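Local coordinates for protein dephospho-CoA kinase (Legionella pneumophila subsp. pneumophila, PDB 4TTR) that probably catalyses the last step of coenzyme A biosynthesis, the ATP-dependent phosphorylation of the 3'-hydroxyl of dephospho-CoA, at residues 30-35 and 194-199; 143-148 and 186-191. All coordinates share one frame; numbering follows the deposited sequence.

Contact 1 of 2, residues 30-35 and 194-199; sequences STVAEF and SELKAK. With BU2 (1,3-butanediol), chain B.
Thr31, Val32 and Phe35 of helix 29-38 meet Leu196 and Lys197 of helix 192-213, the last helix of the chain. The two short segments cross at -55° with their axes 9.9 Å apart. Ser30, in the first turn of the helix that continues from the P-loop, takes no part in this and lines the pocket of the bound 1,3-butanediol. Thr31 is divided between the two sides. Its OG1 is turned to the ligand side, 3.9 Å from C1 of the butanediol, while its methyl CG2, anti to the backbone N, reaches CD2 of Leu196 at 3.8 Å. Val32 is buried and crosses Leu196 at about a right angle, CG2 resting 3.7 Å from Leu196 CD1. The two branches of Leu196 are thus shared out, CD1 to Val32 and CD2 to Thr31 and Phe35; with CG anti to its own backbone N (chi1 -176°), the fork is carried toward helix 29-38. Phe35 closes the row. Lys197 CB sits over one face of its ring in a CH-pi contact, 3.9 Å from the ring centroid and 14° off the normal, and CG follows over the CD1-CE1 side. Leu196 CD2 comes instead to the ring edge, near its plane, 4.1 Å from CE2. The rest of the Lys197 chain leads away, so that the aliphatic root of the lysine packs on the ring without bringing the ammonium to it. Val200, a turn further along helix 192-213, also touches Val32 and Phe35, and Val32 and Leu196 both touch Leu187 of strand 185-188. No hydrogen bond joins the two segments: the P-loop helix, whose Ser30 and Thr31 are predicted to bind ATP, meets the last helix through apolar packing of methyls, lysine methylenes and the phenyl ring.

Contact 2 of 2, residues 143-148 and 186-191; sequences LVIAPL and VLINES
Leu143, Val144 and Ile145 run parallel to Val186, Leu187 and Ile188, their short strand axes 4.7 Å apart, and three backbone bonds close the seam. Leu187 grips both ways: its N donates to Leu143 O at 2.9 Å, and its O accepts from Ile145 N at 2.9 Å. The third bond, Asn189 N to Ile145 O, is 2.7 Å long and continues the pattern just past the strand. The densely buried face of the sheet is that of Val144 and Leu187. Val144 CG1 lies 3.8 Å from the backbone carbonyl O of Leu187, and Leu187 is covered by Leu196, Lys199 and Leu203 of helix 192-213. Just past the strand, Asn189 is also buried; with CG anti to its backbone N (chi1 178°), it sends its amide to the P-loop, where ND2 donates to Ser27 O. These strands are the last two of the five-stranded parallel sheet of a P-loop kinase, order 2-3-1-4-5, with 185-188 at the outer edge and 140-145 next to the strand that leads into the P-loop. On the other face Leu143 is still buried and Ile145 and Val186 touch closely, but exposure grows toward Ile188. Ile145 has CG1 between its backbone N and carbonyl carbon (chi1 62°), which lays CG1 3.9 Å from Val186 CG1, whereas CD1 runs alongside exposed Ile188 and meets its CG1 at 4.1 Å. Beyond the strands the two segments stay in touch through Pro147, the N-cap residue of helix 148-159: its ring lies crosswise to the Glu190 side chain, CD 3.8 Å from Glu190 CB. Glu190 itself is exposed, its chain extended beyond CG.

How the contacts relate
Contact 1 includes part of helix 192-213, which packs on strand 185-188 of contact 2; the two centres are 11 Å apart. Contact 2 is a backbone seam within the sheet; contact 1 joins two helices by apolar packing, with no hydrogen bond between its segments. Leu196 CD1 of contact 1 packs 3.5 Å from Leu187 CD2 of contact 2, and Lys199 NZ probably hydrogen-bonds Ile188 O at 2.9 Å. Each mixes a buried part (Val32 and Leu196; Val144, Leu187 and Asn189) with a more open one (Phe35 and Lys197; Ile188 and Glu190). Contact 1 includes two residues of the predicted ATP site, whereas contact 2 reaches the P-loop through the amide of Asn189.

Contact 1 of 2, residues 30-35 and 194-199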
ATOM      1  N   SER A  30       3.806   1.235  -6.729  1.00 17.98           N
ATOM      2  CA  SER A  30       5.131   0.757  -6.354  0.59 21.89           C
ATOM      3  C   SER A  30       6.188   1.444  -7.215  1.00 14.27           C
ATOM      4  O   SER A  30       7.321   1.634  -6.784  1.00 17.84           O
ATOM      5  CB  SER A  30       5.228  -0.764  -6.494  0.59 22.79           C
ATOM      6  OG  SER A  30       5.495  -1.140  -7.832  0.59 21.32           O
ATOM      7  N   THR A  31       5.807   1.814  -8.434  1.00 18.28           N
ATOM      8  CA  THR A  31       6.686   2.576  -9.312  1.00 16.89           C
ATOM      9  C   THR A  31       6.834   3.996  -8.773  1.00 12.29           C
ATOM     10  O   THR A  31       7.923   4.572  -8.793  1.00 15.29           O
ATOM     11  CB  THR A  31       6.148   2.623 -10.747  1.00 21.08           C
ATOM     12  OG1 THR A  31       5.991   1.287 -11.240  1.00 20.74           O
ATOM     13  CG2 THR A  31       7.096   3.395 -11.657  1.00 20.24           C
ATOM     14  N   VAL A  32       5.727   4.549  -8.291  1.00 11.70           N
ATOM     15  CA  VAL A  32       5.733   5.862  -7.660  1.00 12.29           C
ATOM     16  C   VAL A  32       6.652   5.844  -6.447  1.00 11.86           C
ATOM     17  O   VAL A  32       7.426   6.774  -6.240  1.00 11.12           O
ATOM     18  CB  VAL A  32       4.307   6.296  -7.253  1.00 12.44           C
ATOM     19  CG1 VAL A  32       4.335   7.500  -6.318  1.00 13.44           C
ATOM     20  CG2 VAL A  32       3.490   6.617  -8.487  1.00 12.61           C
ATOM     21  N   ALA A  33       6.571   4.781  -5.653  1.00 15.30           N
ATOM     22  CA  ALA A  33       7.429   4.645  -4.479  1.00 15.12           C
ATOM     23  C   ALA A  33       8.900   4.629  -4.881  1.00 14.00           C
ATOM     24  O   ALA A  33       9.734   5.255  -4.227  1.00 14.06           O
ATOM     25  CB  ALA A  33       7.080   3.385  -3.707  1.00 16.73           C
ATOM     26  N   GLU A  34       9.213   3.925  -5.964  1.00 16.29           N
ATOM     27  CA  GLU A  34      10.588   3.835  -6.444  0.58 16.76           C
ATOM     28  C   GLU A  34      11.106   5.205  -6.879  1.00 14.56           C
ATOM     29  O   GLU A  34      12.255   5.554  -6.611  1.00 14.84           O
ATOM     30  CB  GLU A  34      10.686   2.830  -7.600  0.58 17.82           C
ATOM     31  CG  GLU A  34      12.085   2.668  -8.192  0.58 19.89           C
ATOM     32  CD  GLU A  34      13.116   2.174  -7.184  0.58 21.33           C
ATOM     33  OE1 GLU A  34      14.327   2.330  -7.449  0.58 23.04           O
ATOM     34  OE2 GLU A  34      12.721   1.624  -6.132  0.58 21.91           O
ATOM     35  N   PHE A  35      10.260   5.985  -7.546  1.00 13.31           N
ATOM     36  CA  PHE A  35      10.659   7.317  -7.986  1.00 16.15           C
ATOM     37  C   PHE A  35      10.949   8.212  -6.779  1.00 12.98           C
ATOM     38  O   PHE A  35      11.919   8.965  -6.786  1.00 15.14           O
ATOM     39  CB  PHE A  35       9.583   7.947  -8.885  1.00 13.97           C
ATOM     40  CG  PHE A  35       9.612   7.457 -10.317  1.00 15.05           C
ATOM     41  CD1 PHE A  35      10.811   7.316 -10.998  1.00 15.94           C
ATOM     42  CD2 PHE A  35       8.436   7.134 -10.976  1.00 13.82           C
ATOM     43  CE1 PHE A  35      10.838   6.867 -12.305  1.00 17.48           C
ATOM     44  CE2 PHE A  35       8.457   6.680 -12.287  1.00 15.14           C
ATOM     45  CZ  PHE A  35       9.658   6.548 -12.950  1.00 16.69           C
ATOM     46  N   SER A 194       7.326   8.329 -17.999  1.00 17.91           N
ATOM     47  CA  SER A 194       8.007   9.618 -18.003  1.00 22.45           C
ATOM     48  C   SER A 194       7.169  10.701 -17.326  1.00 24.30           C
ATOM     49  O   SER A 194       7.689  11.474 -16.520  1.00 21.55           O
ATOM     50  CB  SER A 194       8.353  10.037 -19.432  1.00 31.41           C
ATOM     51  OG  SER A 194       8.947  11.323 -19.455  0.28 26.70           O
ATOM     52  N   GLU A 195       5.881  10.765 -17.651  1.00 21.94           N
ATOM     53  CA  GLU A 195       5.007  11.750 -17.024  1.00 23.52           C
ATOM     54  C   GLU A 195       4.757  11.389 -15.570  1.00 18.43           C
ATOM     55  O   GLU A 195       4.533  12.265 -14.738  1.00 18.02           O
ATOM     56  CB  GLU A 195       3.674  11.871 -17.770  1.00 24.56           C
ATOM     57  CG  GLU A 195       3.587  13.093 -18.678  1.00 42.83           C
ATOM     58  CD  GLU A 195       3.812  14.399 -17.929  0.14 36.87           C
ATOM     59  OE1 GLU A 195       3.182  14.597 -16.867  0.74 46.70           O
ATOM     60  OE2 GLU A 195       4.627  15.224 -18.395  0.69 42.03           O
ATOM     61  N   LEU A 196       4.786  10.097 -15.268  1.00 16.06           N
ATOM     62  CA  LEU A 196       4.646   9.645 -13.893  1.00 18.45           C
ATOM     63  C   LEU A 196       5.798  10.203 -13.062  1.00 15.86           C
ATOM     64  O   LEU A 196       5.592  10.732 -11.970  1.00 12.78           O
ATOM     65  CB  LEU A 196       4.616   8.118 -13.827  1.00 14.85           C
ATOM     66  CG  LEU A 196       4.373   7.488 -12.456  1.00 17.92           C
ATOM     67  CD1 LEU A 196       3.061   7.972 -11.862  1.00 19.87           C
ATOM     68  CD2 LEU A 196       4.381   5.964 -12.565  1.00 17.55           C
ATOM     69  N   LYS A 197       7.005  10.100 -13.603  1.00 15.63           N
ATOM     70  CA  LYS A 197       8.194  10.620 -12.943  1.00 17.10           C
ATOM     71  C   LYS A 197       8.134  12.133 -12.774  1.00 14.16           C
ATOM     72  O   LYS A 197       8.544  12.666 -11.744  1.00 11.52           O
ATOM     73  CB  LYS A 197       9.441  10.247 -13.735  1.00 18.40           C
ATOM     74  CG  LYS A 197      10.732  10.703 -13.089  1.00 21.26           C
ATOM     75  CD  LYS A 197      11.885  10.522 -14.056  1.00 29.62           C
ATOM     76  CE  LYS A 197      13.194  11.035 -13.471  1.00 44.87           C
ATOM     77  NZ  LYS A 197      13.224  12.522 -13.360  1.00 34.81           N
ATOM     78  N   ALA A 198       7.644  12.824 -13.797  1.00 17.32           N
ATOM     79  CA  ALA A 198       7.515  14.272 -13.733  1.00 15.72           C
ATOM     80  C   ALA A 198       6.558  14.663 -12.615  1.00 12.77           C
ATOM     81  O   ALA A 198       6.831  15.577 -11.844  1.00 14.18           O
ATOM     82  CB  ALA A 198       7.037  14.824 -15.065  1.00 22.11           C
ATOM     83  N   LYS A 199       5.441  13.954 -12.521  1.00 13.94           N
ATOM     84  CA  LYS A 199       4.449  14.236 -11.494  1.00 14.13           C
ATOM     85  C   LYS A 199       5.003  13.983 -10.090  1.00 13.05           C
ATOM     86  O   LYS A 199       4.774  14.780  -9.180  1.00 10.26           O
ATOM     87  CB  LYS A 199       3.193  13.400 -11.736  1.00 12.06           C
ATOM     88  CG  LYS A 199       2.359  13.917 -12.895  1.00 14.17           C
ATOM     89  CD  LYS A 199       1.082  13.139 -13.071  1.00 13.89           C
ATOM     90  CE  LYS A 199       0.111  13.887 -13.963  1.00 15.41           C
ATOM     91  NZ  LYS A 199      -1.165  13.150 -14.099  1.00 13.50           N
TER
HETATM   92  C1  BU2 B 301       3.003  -0.855  -9.798  1.00 34.71           C
HETATM   93  O1  BU2 B 301       3.164  -1.486 -11.050  1.00 48.91           O
HETATM   94  C2  BU2 B 301       2.514  -1.847  -8.763  1.00 49.22           C
HETATM   95  C3  BU2 B 301       1.250  -1.309  -8.126  1.00 37.10           C
HETATM   96  O3  BU2 B 301       0.165  -1.555  -8.992  1.00 33.44           O
HETATM   97  C4  BU2 B 301       1.020  -1.999  -6.801  1.00 45.20           C

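Contact 2 of 2, residues 143-148 and 186-191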
ATOM      1  N   LEU A 143      -2.796   9.473  -3.044  1.00 11.92           N
ATOM      2  CA  LEU A 143      -3.523   8.374  -3.662  1.00 12.06           C
ATOM      3  C   LEU A 143      -3.192   8.296  -5.146  1.00 10.85           C
ATOM      4  O   LEU A 143      -3.436   9.241  -5.893  1.00 11.33           O
ATOM      5  CB  LEU A 143      -5.025   8.550  -3.449  1.00 12.40           C
ATOM      6  CG  LEU A 143      -5.964   7.670  -4.275  1.00 13.48           C
ATOM      7  CD1 LEU A 143      -5.653   6.193  -4.082  1.00 13.69           C
ATOM      8  CD2 LEU A 143      -7.401   7.977  -3.895  1.00 15.60           C
ATOM      9  N   VAL A 144      -2.619   7.173  -5.562  1.00 10.35           N
ATOM     10  CA  VAL A 144      -2.289   6.951  -6.966  1.00 11.90           C
ATOM     11  C   VAL A 144      -3.402   6.163  -7.634  1.00 15.06           C
ATOM     12  O   VAL A 144      -3.798   5.111  -7.142  1.00 15.30           O
ATOM     13  CB  VAL A 144      -0.962   6.193  -7.124  1.00 13.08           C
ATOM     14  CG1 VAL A 144      -0.585   6.070  -8.599  1.00 16.48           C
ATOM     15  CG2 VAL A 144       0.140   6.892  -6.346  1.00 12.32           C
ATOM     16  N   ILE A 145      -3.912   6.677  -8.750  1.00 15.61           N
ATOM     17  CA  ILE A 145      -4.953   5.980  -9.488  1.00 16.55           C
ATOM     18  C   ILE A 145      -4.605   5.885 -10.965  1.00 18.01           C
ATOM     19  O   ILE A 145      -3.868   6.714 -11.497  1.00 19.82           O
ATOM     20  CB  ILE A 145      -6.329   6.670  -9.332  1.00 18.68           C
ATOM     21  CG1 ILE A 145      -6.308   8.098  -9.885  1.00 19.41           C
ATOM     22  CG2 ILE A 145      -6.744   6.693  -7.873  1.00 17.88           C
ATOM     23  CD1 ILE A 145      -7.639   8.538 -10.419  1.00 23.94           C
ATOM     24  N   ALA A 146      -5.141   4.861 -11.614  1.00 18.03           N
ATOM     25  CA  ALA A 146      -4.966   4.678 -13.044  1.00 21.52           C
ATOM     26  C   ALA A 146      -6.334   4.500 -13.679  1.00 22.53           C
ATOM     27  O   ALA A 146      -7.216   3.878 -13.084  1.00 25.39           O
ATOM     28  CB  ALA A 146      -4.081   3.482 -13.326  1.00 23.44           C
ATOM     29  N   PRO A 147      -6.529   5.054 -14.884  1.00 23.77           N
ATOM     30  CA  PRO A 147      -7.840   4.877 -15.517  1.00 30.54           C
ATOM     31  C   PRO A 147      -8.151   3.407 -15.804  1.00 31.48           C
ATOM     32  O   PRO A 147      -7.238   2.585 -15.903  1.00 27.50           O
ATOM     33  CB  PRO A 147      -7.724   5.689 -16.815  1.00 26.06           C
ATOM     34  CG  PRO A 147      -6.268   5.833 -17.062  1.00 36.43           C
ATOM     35  CD  PRO A 147      -5.609   5.846 -15.718  1.00 27.82           C
ATOM     36  N   LEU A 148      -9.441   3.103 -15.923  1.00 33.24           N
ATOM     37  CA  LEU A 148      -9.932   1.741 -16.103  1.00 34.62           C
ATOM     38  C   LEU A 148      -9.188   0.985 -17.203  1.00 32.40           C
ATOM     39  O   LEU A 148      -8.750  -0.146 -16.993  1.00 35.66           O
ATOM     40  CB  LEU A 148     -11.435   1.790 -16.399  1.00 35.25           C
ATOM     41  CG  LEU A 148     -12.152   0.575 -16.995  1.00 40.54           C
ATOM     42  CD1 LEU A 148     -11.882  -0.693 -16.220  1.00 35.82           C
ATOM     43  CD2 LEU A 148     -13.645   0.849 -17.035  1.00 44.61           C
ATOM     44  N   VAL A 186      -3.993  13.499  -5.422  1.00 10.40           N
ATOM     45  CA  VAL A 186      -4.314  12.345  -6.239  1.00  8.92           C
ATOM     46  C   VAL A 186      -3.461  12.378  -7.502  1.00 11.53           C
ATOM     47  O   VAL A 186      -3.557  13.306  -8.301  1.00 12.61           O
ATOM     48  CB  VAL A 186      -5.806  12.317  -6.611  1.00 10.83           C
ATOM     49  CG1 VAL A 186      -6.113  11.148  -7.542  1.00 11.00           C
ATOM     50  CG2 VAL A 186      -6.665  12.244  -5.354  1.00 11.72           C
ATOM     51  N   LEU A 187      -2.623  11.362  -7.668  1.00  8.47           N
ATOM     52  CA  LEU A 187      -1.791  11.230  -8.854  1.00  9.30           C
ATOM     53  C   LEU A 187      -2.492  10.330  -9.860  1.00 11.66           C
ATOM     54  O   LEU A 187      -2.563   9.114  -9.675  1.00 12.53           O
ATOM     55  CB  LEU A 187      -0.417  10.659  -8.490  1.00  8.12           C
ATOM     56  CG  LEU A 187       0.729  10.871  -9.481  1.00 11.02           C
ATOM     57  CD1 LEU A 187       2.036  10.442  -8.830  1.00 12.14           C
ATOM     58  CD2 LEU A 187       0.518  10.113 -10.780  1.00 12.02           C
ATOM     59  N   ILE A 188      -3.031  10.937 -10.912  1.00 13.45           N
ATOM     60  CA  ILE A 188      -3.648  10.179 -11.988  1.00 11.01           C
ATOM     61  C   ILE A 188      -2.544   9.667 -12.907  1.00 13.92           C
ATOM     62  O   ILE A 188      -1.919  10.443 -13.627  1.00 14.02           O
ATOM     63  CB  ILE A 188      -4.662  11.025 -12.795  1.00 18.33           C
ATOM     64  CG1 ILE A 188      -5.607  11.775 -11.848  1.00 17.07           C
ATOM     65  CG2 ILE A 188      -5.451  10.128 -13.749  1.00 16.51           C
ATOM     66  CD1 ILE A 188      -6.593  12.697 -12.547  1.00 16.35           C
ATOM     67  N   ASN A 189      -2.294   8.362 -12.853  1.00 15.38           N
ATOM     68  CA  ASN A 189      -1.262   7.726 -13.665  1.00 16.25           C
ATOM     69  C   ASN A 189      -1.858   7.247 -14.979  1.00 19.74           C
ATOM     70  O   ASN A 189      -2.208   6.076 -15.117  1.00 20.58           O
ATOM     71  CB  ASN A 189      -0.628   6.558 -12.902  1.00 17.49           C
ATOM     72  CG  ASN A 189       0.432   5.829 -13.709  1.00 17.48           C
ATOM     73  OD1 ASN A 189       0.941   6.342 -14.702  1.00 22.09           O
ATOM     74  ND2 ASN A 189       0.769   4.622 -13.280  1.00 22.07           N
ATOM     75  N   GLU A 190      -1.967   8.163 -15.940  1.00 25.62           N
ATOM     76  CA  GLU A 190      -2.741   7.920 -17.153  1.00 28.81           C
ATOM     77  C   GLU A 190      -1.934   8.025 -18.449  1.00 40.11           C
ATOM     78  O   GLU A 190      -2.512   7.965 -19.534  1.00 34.24           O
ATOM     79  CB  GLU A 190      -3.927   8.896 -17.211  1.00 26.34           C
ATOM     80  CG  GLU A 190      -3.575  10.350 -16.908  1.00 27.65           C
ATOM     81  CD  GLU A 190      -4.732  11.308 -17.171  1.00 32.47           C
ATOM     82  OE1 GLU A 190      -4.490  12.532 -17.231  1.00 35.73           O
ATOM     83  OE2 GLU A 190      -5.882  10.844 -17.315  1.00 32.81           O
ATOM     84  N   SER A 191      -0.612   8.165 -18.361  1.00 29.50           N
ATOM     85  CA  SER A 191       0.181   8.311 -19.580  1.00 29.12           C
ATOM     86  C   SER A 191       1.681   8.046 -19.444  1.00 28.75           C
ATOM     87  O   SER A 191       2.491   8.951 -19.638  1.00 45.89           O
ATOM     88  CB  SER A 191      -0.011   9.722 -20.137  1.00 29.26           C
ATOM     89  OG  SER A 191       0.632  10.683 -19.322  1.00 30.24           O
TER